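Local coordinates for malonyl CoA-acyl carrier protein transacylase (Burkholderia pseudomallei, PDB 3G87) that probably transfers the malonyl group from malonyl-CoA to the phosphopantetheine thiol of holo-acyl carrier protein, as a malonyl-CoA:ACP transacylase, at residues R250-I255 and H285-Q290; Y257-A262 and E267-T272; T33-A38 and F105-G110. One frame throughout, in Å; residues are numbered along the deposited sequence.

Contact 1 of 3, residues R250-I255 and H285-Q290; sequences RWCESI and HTIRRQ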
# COMPACT_ATOMS: atom_id res chain seq x y z
N ARG A 250 0.58 -1.11 9.01
CA ARG A 250 1.38 -0.47 10.08
C ARG A 250 2.58 0.19 9.50
O ARG A 250 3.73 -0.19 9.78
CB ARG A 250 1.72 -1.48 11.15
CG ARG A 250 0.49 -1.76 12.07
CD ARG A 250 0.67 -3.09 12.87
NE ARG A 250 1.61 -2.97 13.96
CZ ARG A 250 2.10 -4.00 14.65
NH1 ARG A 250 1.77 -5.24 14.31
NH2 ARG A 250 2.96 -3.81 15.65
N TRP A 251 2.32 1.22 8.73
CA TRP A 251 3.31 1.98 8.05
C TRP A 251 4.35 2.69 8.90
O TRP A 251 5.52 2.53 8.66
CB TRP A 251 2.69 2.91 7.03
CG TRP A 251 3.70 3.48 6.19
CD1 TRP A 251 4.17 4.73 6.25
CD2 TRP A 251 4.45 2.81 5.21
NE1 TRP A 251 5.13 4.90 5.37
CE2 TRP A 251 5.34 3.74 4.70
CE3 TRP A 251 4.44 1.53 4.68
CZ2 TRP A 251 6.21 3.44 3.70
CZ3 TRP A 251 5.30 1.22 3.71
CH2 TRP A 251 6.18 2.17 3.22
N CYS A 252 3.90 3.48 9.87
CA CYS A 252 4.73 4.21 10.80
C CYS A 252 5.70 3.32 11.54
O CYS A 252 6.84 3.58 11.58
CB CYS A 252 3.87 5.08 11.76
SG CYS A 252 4.73 6.01 13.00
N GLU A 253 5.18 2.26 12.12
CA GLU A 253 5.95 1.26 12.82
C GLU A 253 6.90 0.52 11.91
O GLU A 253 7.89 0.09 12.32
CB GLU A 253 5.05 0.22 13.48
CG GLU A 253 4.52 0.52 14.84
CD GLU A 253 3.46 -0.47 15.27
OE1 GLU A 253 2.37 -0.43 14.76
OE2 GLU A 253 3.74 -1.32 16.09
N SER A 254 6.58 0.39 10.66
CA SER A 254 7.47 -0.27 9.73
C SER A 254 8.68 0.59 9.42
O SER A 254 9.76 0.16 9.49
CB SER A 254 6.71 -0.65 8.47
OG SER A 254 5.76 -1.62 8.67
N ILE A 255 8.44 1.82 9.07
CA ILE A 255 9.47 2.80 8.92
C ILE A 255 10.32 2.91 10.18
O ILE A 255 11.50 2.79 10.11
CB ILE A 255 8.90 4.19 8.56
CG1 ILE A 255 8.08 4.10 7.30
CG2 ILE A 255 9.96 5.21 8.45
CD1 ILE A 255 8.83 3.74 6.15
N HIS A 285 9.43 11.67 5.73
CA HIS A 285 9.97 12.91 6.33
C HIS A 285 9.29 13.18 7.68
O HIS A 285 9.96 13.52 8.67
CB HIS A 285 9.92 14.14 5.41
CG HIS A 285 10.29 15.41 6.11
ND1 HIS A 285 11.54 15.63 6.67
CD2 HIS A 285 9.55 16.52 6.40
CE1 HIS A 285 11.55 16.82 7.26
NE2 HIS A 285 10.36 17.37 7.11
N THR A 286 7.98 12.98 7.72
CA THR A 286 7.18 13.31 8.92
C THR A 286 7.48 12.38 10.08
O THR A 286 7.71 12.84 11.19
CB THR A 286 5.67 13.37 8.62
OG1 THR A 286 5.42 14.40 7.63
CG2 THR A 286 4.89 13.67 9.92
N ILE A 287 7.57 11.11 9.79
CA ILE A 287 7.98 10.10 10.71
C ILE A 287 9.33 10.42 11.33
O ILE A 287 9.45 10.44 12.51
CB ILE A 287 7.95 8.70 10.05
CG1 ILE A 287 6.52 8.24 9.85
CG2 ILE A 287 8.54 7.70 10.91
CD1 ILE A 287 6.32 7.55 8.67
N ARG A 288 10.33 10.67 10.51
CA ARG A 288 11.67 11.03 10.97
C ARG A 288 11.73 12.32 11.80
O ARG A 288 12.42 12.38 12.75
CB ARG A 288 12.69 11.10 9.81
CG ARG A 288 12.95 9.81 9.07
CD ARG A 288 14.07 9.85 8.09
NE ARG A 288 15.28 9.42 8.73
CZ ARG A 288 16.33 8.92 8.16
NH1 ARG A 288 17.28 8.56 8.92
NH2 ARG A 288 16.48 8.80 6.90
N ARG A 289 10.99 13.32 11.43
CA ARG A 289 10.93 14.54 12.20
C ARG A 289 10.36 14.30 13.58
O ARG A 289 10.78 14.89 14.52
CB ARG A 289 10.12 15.58 11.45
CG ARG A 289 10.48 16.98 11.74
CD ARG A 289 9.45 17.95 11.24
NE ARG A 289 8.14 17.83 11.84
CZ ARG A 289 7.05 17.46 11.19
NH1 ARG A 289 7.14 17.17 9.92
NH2 ARG A 289 5.87 17.39 11.81
N GLN A 290 9.40 13.41 13.67
CA GLN A 290 8.85 12.95 14.92
C GLN A 290 9.83 11.84 15.30
O GLN A 290 10.85 11.74 14.73
CB GLN A 290 7.37 12.58 14.77
CG GLN A 290 6.43 13.74 14.19
CD GLN A 290 5.01 13.34 13.66
OE1 GLN A 290 4.86 12.36 12.97
NE2 GLN A 290 4.01 14.14 13.94
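Ile287 points from helix 279-289 at helix 251-264 and meets three side chains there. The two isoleucines, Ile255 and Ile287, cross at about a right angle, with Ile255 CG2 and Ile287 CG2 3.8 Å apart. Each CG2 is anti to its own backbone N (chi1 -57° in Ile255, -71° in Ile287), which turns the two methyls to each other. Ile287 CD1 reaches further, past CG1 of Ile255, to CD1 of the Trp251 indole at 4.3 Å, approached obliquely. One face of that indole is covered by Ile255 CG1, 3.5 Å above the ring plane and toward its rim. Cys252 SG packs on Ile287 too, 4.3 Å from Ile287 CG1.

The short helix segments cross at -66°, their axes 10.3 Å apart. This packing sits in the acyltransferase domain. Trp251 touches the GxSxG pattern of Gly90, Ser92 and Gly94, consistent with a nucleophile elbow, and its ring meets that of His91 within it.

Arg250 at the N-cap grips Glu253 side-on. Arg250 NE donates to Glu253 OE1 at 2.8 Å, and Arg250 NH2 forms the salt bridge with Glu253 OE2 at 2.6 Å. Both oxygens lie in the guanidinium plane but are met from above their own.

Contact 2 of 3, residues Y257-A262 and E267-T272; sequences YLLALA and EAIEFT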
# COMPACT_ATOMS: atom_id res chain seq x y z
N TYR A 257 10.75 0.79 12.53
CA TYR A 257 11.55 -0.40 12.66
C TYR A 257 12.80 -0.27 11.79
O TYR A 257 13.87 -0.65 12.23
CB TYR A 257 10.76 -1.67 12.26
CG TYR A 257 11.61 -2.94 12.27
CD1 TYR A 257 11.96 -3.55 13.47
CD2 TYR A 257 12.10 -3.50 11.07
CE1 TYR A 257 12.77 -4.72 13.48
CE2 TYR A 257 12.89 -4.68 11.07
CZ TYR A 257 13.20 -5.30 12.28
OH TYR A 257 13.99 -6.47 12.33
N LEU A 258 12.69 0.28 10.59
CA LEU A 258 13.89 0.45 9.77
C LEU A 258 14.84 1.45 10.35
O LEU A 258 16.04 1.20 10.31
CB LEU A 258 13.58 0.85 8.31
CG LEU A 258 12.77 -0.28 7.65
CD1 LEU A 258 12.13 0.15 6.32
CD2 LEU A 258 13.57 -1.58 7.54
N LEU A 259 14.32 2.57 10.87
CA LEU A 259 15.18 3.60 11.50
C LEU A 259 16.02 3.04 12.66
O LEU A 259 17.22 3.30 12.72
CB LEU A 259 14.34 4.79 11.97
CG LEU A 259 13.60 5.58 10.86
CD1 LEU A 259 12.81 6.69 11.45
CD2 LEU A 259 14.55 6.14 9.80
N ALA A 260 15.38 2.27 13.56
CA ALA A 260 16.05 1.59 14.70
C ALA A 260 17.05 0.50 14.25
O ALA A 260 18.13 0.35 14.84
CB ALA A 260 15.01 0.97 15.63
N LEU A 261 16.71 -0.24 13.22
CA LEU A 261 17.66 -1.20 12.69
C LEU A 261 18.95 -0.54 12.15
O LEU A 261 20.07 -1.02 12.43
CB LEU A 261 17.00 -2.06 11.65
CG LEU A 261 17.74 -3.35 11.30
CD1 LEU A 261 18.06 -4.18 12.59
CD2 LEU A 261 16.91 -4.17 10.30
N ALA A 262 18.83 0.52 11.38
CA ALA A 262 19.96 1.25 10.87
C ALA A 262 20.86 1.72 11.99
O ALA A 262 22.03 1.66 11.90
CB ALA A 262 19.53 2.36 10.05
N GLU A 267 24.52 2.67 10.96
CA GLU A 267 24.57 3.03 9.58
C GLU A 267 23.56 4.09 9.33
O GLU A 267 22.63 4.21 10.05
CB GLU A 267 24.32 1.83 8.70
CG GLU A 267 25.53 1.36 7.92
CD GLU A 267 25.36 0.03 7.27
OE1 GLU A 267 25.71 -0.09 6.13
OE2 GLU A 267 24.88 -0.89 7.89
N ALA A 268 23.72 4.87 8.30
CA ALA A 268 22.69 5.78 7.92
C ALA A 268 21.67 5.06 7.05
O ALA A 268 21.93 4.01 6.57
CB ALA A 268 23.25 6.96 7.24
N ILE A 269 20.52 5.63 6.87
CA ILE A 269 19.44 5.03 6.07
C ILE A 269 18.67 6.06 5.22
O ILE A 269 18.33 7.15 5.67
CB ILE A 269 18.48 4.19 6.92
CG1 ILE A 269 17.54 3.38 6.04
CG2 ILE A 269 17.73 5.01 8.01
CD1 ILE A 269 17.18 2.03 6.68
N GLU A 270 18.48 5.73 3.95
CA GLU A 270 17.65 6.55 3.06
C GLU A 270 16.49 5.71 2.48
O GLU A 270 16.54 4.48 2.50
CB GLU A 270 18.50 7.13 1.93
CG GLU A 270 19.11 6.05 1.08
CD GLU A 270 19.70 6.57 -0.22
OE1 GLU A 270 19.13 7.49 -0.85
OE2 GLU A 270 20.72 6.01 -0.64
N PHE A 271 15.50 6.40 1.93
CA PHE A 271 14.24 5.84 1.43
C PHE A 271 13.94 6.30 0.02
O PHE A 271 13.78 7.50 -0.28
CB PHE A 271 13.07 6.19 2.38
CG PHE A 271 13.26 5.63 3.77
CD1 PHE A 271 12.75 4.37 4.12
CD2 PHE A 271 13.97 6.35 4.74
CE1 PHE A 271 12.99 3.87 5.39
CE2 PHE A 271 14.21 5.84 5.99
CZ PHE A 271 13.69 4.61 6.30
N THR A 272 13.86 5.36 -0.89
CA THR A 272 13.66 5.75 -2.25
C THR A 272 12.27 5.30 -2.68
O THR A 272 12.02 4.10 -2.74
CB THR A 272 14.69 5.10 -3.13
OG1 THR A 272 16.01 5.32 -2.59
CG2 THR A 272 14.55 5.63 -4.61
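Ala262 and Glu267 are joined by the one hydrogen bond between helix segment 257-262 and segment 267-272. Glu267 N donates to Ala262 O at 2.8 Å, and the bond is nearly straight, with an N-H...O angle of 170°. The donor is tilted from the carbonyl plane. The bond closes the short turn by which the chain leaves the helix and enters strand 269-273. The CA atoms of Ala262 and Glu267 are 5.1 Å apart, the nearest CA pair across the two segments.

The other contacts are apolar. Ala262 CB lies against the root of Ile269, 3.8 Å from Ile269 CB. Ile269 has CG1 anti to its backbone N (chi1 -170°), and both its branches touch Ala262 CB. Ile269 CG2 also meets Leu259 CD2 at 3.8 Å, the two side chains crossing at about a right angle. Ile269 CD1 lies 4.1 Å from Leu258 CB and also near Leu258 O.

Phe271 receives two leucine methyls at its ring edge. Leu258 CD1 lies in the ring plane, 3.9 Å from Phe271 CE1. Leu259 CD2 comes near the plane from another part of the rim, 3.8 Å from Phe271 CE2. That methyl therefore touches both Ile269 and Phe271.

On the neighbouring strand 6-11, Thr8 touches both Ile269 and Phe271. Val284 and Arg288 of helix 279-289 also reach the Phe271 ring.

The helix and strand segments run at 146°, their axes 9.4 Å apart. Alternate strand residues, Ile269 and Phe271, face the helix, while Glu270 points away. Strand 269-273 pairs in parallel with strand 6-11 at one edge of the four-stranded parallel sheet. This is the helix-to-strand packing of an alpha/beta fold, in which a helix lies on a parallel sheet and leads into its edge strand.

Contact 3 of 3, residues T33-A38 and F105-G110; sequences TAQADA and FDFETG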
# COMPACT_ATOMS: atom_id res chain seq x y z
N THR A 33 4.90 -4.65 -20.59
CA THR A 33 3.59 -4.09 -20.90
C THR A 33 2.65 -5.05 -21.62
O THR A 33 1.49 -5.21 -21.22
CB THR A 33 3.73 -2.78 -21.64
OG1 THR A 33 4.45 -1.87 -20.81
CG2 THR A 33 2.39 -2.17 -21.94
N ALA A 34 3.14 -5.73 -22.66
CA ALA A 34 2.32 -6.72 -23.37
C ALA A 34 1.97 -7.87 -22.46
O ALA A 34 0.86 -8.41 -22.56
CB ALA A 34 3.02 -7.24 -24.62
N GLN A 35 2.91 -8.28 -21.58
CA GLN A 35 2.58 -9.30 -20.60
C GLN A 35 1.43 -8.86 -19.69
O GLN A 35 0.60 -9.67 -19.30
CB GLN A 35 3.78 -9.66 -19.69
CG GLN A 35 4.89 -10.36 -20.41
CD GLN A 35 6.10 -10.59 -19.51
OE1 GLN A 35 6.16 -10.16 -18.34
NE2 GLN A 35 7.07 -11.28 -20.07
N ALA A 36 1.43 -7.58 -19.33
CA ALA A 36 0.40 -7.08 -18.42
C ALA A 36 -0.94 -7.00 -19.15
O ALA A 36 -1.95 -7.42 -18.58
CB ALA A 36 0.80 -5.71 -17.79
N ASP A 37 -0.97 -6.48 -20.39
CA ASP A 37 -2.24 -6.49 -21.15
C ASP A 37 -2.78 -7.91 -21.29
O ASP A 37 -3.99 -8.11 -21.23
CB ASP A 37 -2.13 -5.91 -22.55
CG ASP A 37 -1.57 -4.53 -22.58
OD1 ASP A 37 -1.65 -3.84 -21.53
OD2 ASP A 37 -1.04 -4.16 -23.67
N ALA A 38 -1.92 -8.90 -21.49
CA ALA A 38 -2.48 -10.25 -21.67
C ALA A 38 -3.07 -10.83 -20.38
O ALA A 38 -3.98 -11.66 -20.42
CB ALA A 38 -1.45 -11.22 -22.33
N PHE A 105 8.19 -13.63 -6.42
CA PHE A 105 7.44 -14.08 -7.61
C PHE A 105 7.93 -13.29 -8.79
O PHE A 105 8.66 -12.30 -8.63
CB PHE A 105 5.87 -14.00 -7.47
CG PHE A 105 5.36 -12.80 -6.70
CD1 PHE A 105 5.47 -11.52 -7.22
CD2 PHE A 105 4.81 -12.97 -5.42
CE1 PHE A 105 5.04 -10.39 -6.49
CE2 PHE A 105 4.37 -11.87 -4.66
CZ PHE A 105 4.46 -10.56 -5.22
N ASP A 106 7.55 -13.66 -9.97
CA ASP A 106 7.88 -12.84 -11.10
C ASP A 106 6.84 -11.77 -11.39
O ASP A 106 5.87 -11.70 -10.73
CB ASP A 106 8.23 -13.66 -12.32
CG ASP A 106 7.12 -14.48 -12.84
OD1 ASP A 106 5.99 -14.29 -12.57
OD2 ASP A 106 7.40 -15.35 -13.58
N PHE A 107 7.08 -10.96 -12.39
CA PHE A 107 6.23 -9.83 -12.72
C PHE A 107 4.80 -10.23 -13.02
O PHE A 107 3.91 -9.68 -12.48
CB PHE A 107 6.84 -9.01 -13.83
CG PHE A 107 5.95 -7.96 -14.38
CD1 PHE A 107 5.68 -6.83 -13.68
CD2 PHE A 107 5.38 -8.11 -15.61
CE1 PHE A 107 4.88 -5.89 -14.20
CE2 PHE A 107 4.59 -7.17 -16.10
CZ PHE A 107 4.34 -6.06 -15.40
N GLU A 108 4.61 -11.22 -13.85
CA GLU A 108 3.31 -11.70 -14.20
C GLU A 108 2.57 -12.31 -13.04
O GLU A 108 1.40 -12.17 -12.93
CB GLU A 108 3.39 -12.75 -15.31
CG GLU A 108 3.59 -12.23 -16.66
CD GLU A 108 4.21 -13.26 -17.60
OE1 GLU A 108 4.97 -14.11 -17.15
OE2 GLU A 108 3.93 -13.23 -18.79
N THR A 109 3.27 -12.99 -12.17
CA THR A 109 2.63 -13.67 -11.10
C THR A 109 2.11 -12.67 -10.09
O THR A 109 1.07 -12.84 -9.59
CB THR A 109 3.55 -14.72 -10.46
OG1 THR A 109 3.88 -15.70 -11.40
CG2 THR A 109 2.88 -15.39 -9.36
N GLY A 110 2.84 -11.60 -9.84
CA GLY A 110 2.39 -10.55 -8.93
C GLY A 110 1.16 -9.85 -9.49
O GLY A 110 0.19 -9.59 -8.75
O HOH W 1 0.78 -12.40 -19.87
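Gln35 on helix 30-40 meets Phe107 and Glu108 at the start of helix 107-123. Asp106 sits at the N-cap, just before the helix. Asp106 OD1 accepts two bonds from Thr109: one from N at 3.0 Å, nearly along the C-O axis, and one from OG1 at 2.8 Å, from above the carboxylate plane. These bonds hold the first turn of the helix.

Phe107 follows and points at the other helix. With CG anti to its backbone N (chi1 171°), the ring is carried across to Gln35 and Ala36. Gln35 OE1 lies at the ring edge, 3.5 Å from Phe107 CD2, and the amide and ring planes are 33° apart. Ala36 CB approaches the ring obliquely, 4.3 Å from Phe107 CZ. Ala71 and Tyr75 of helix 59-81 also touch this ring.

Glu108 lies across Gln35. The chains cross at about a right angle, while the carboxylate and the amide stack with planes 27° apart. Glu108 OE2 is 3.4 Å from Gln35 CG, so the oxygen rests on the aliphatic chain. A water donates to Gln35 O at 2.8 Å and makes a longer, weak bond to Glu108 OE2.

The contact is plain helix-helix packing in the acyltransferase domain. It joins helix 30-40 to the capped N-terminal turn of helix 107-123, with helix 59-81 against the shared phenylalanine.

In the fold
Contacts 1 and 2 form one continuous packed region, their centres 11 Å apart. Both use helix 251-264, and the turn of contact 2 lies within the chain span that contact 1 brackets. Arg288 of contact 1 joins them: Arg288 NH2 is 2.8 Å from Ile269 O, a probable hydrogen bond, and Arg288 packs on Leu259 and Phe271. Ile255 CD1 also comes within 4.2 Å of Phe271 CE1. Of the three, contact 1 lies by the probable active-site turn. Contact 3 stands apart, on the opposite side of the chain's centre from contact 1. Its centre is 32 Å from that of contact 1 and 31 Å from that of contact 2; the nearest atoms are about 15 and 17 Å away.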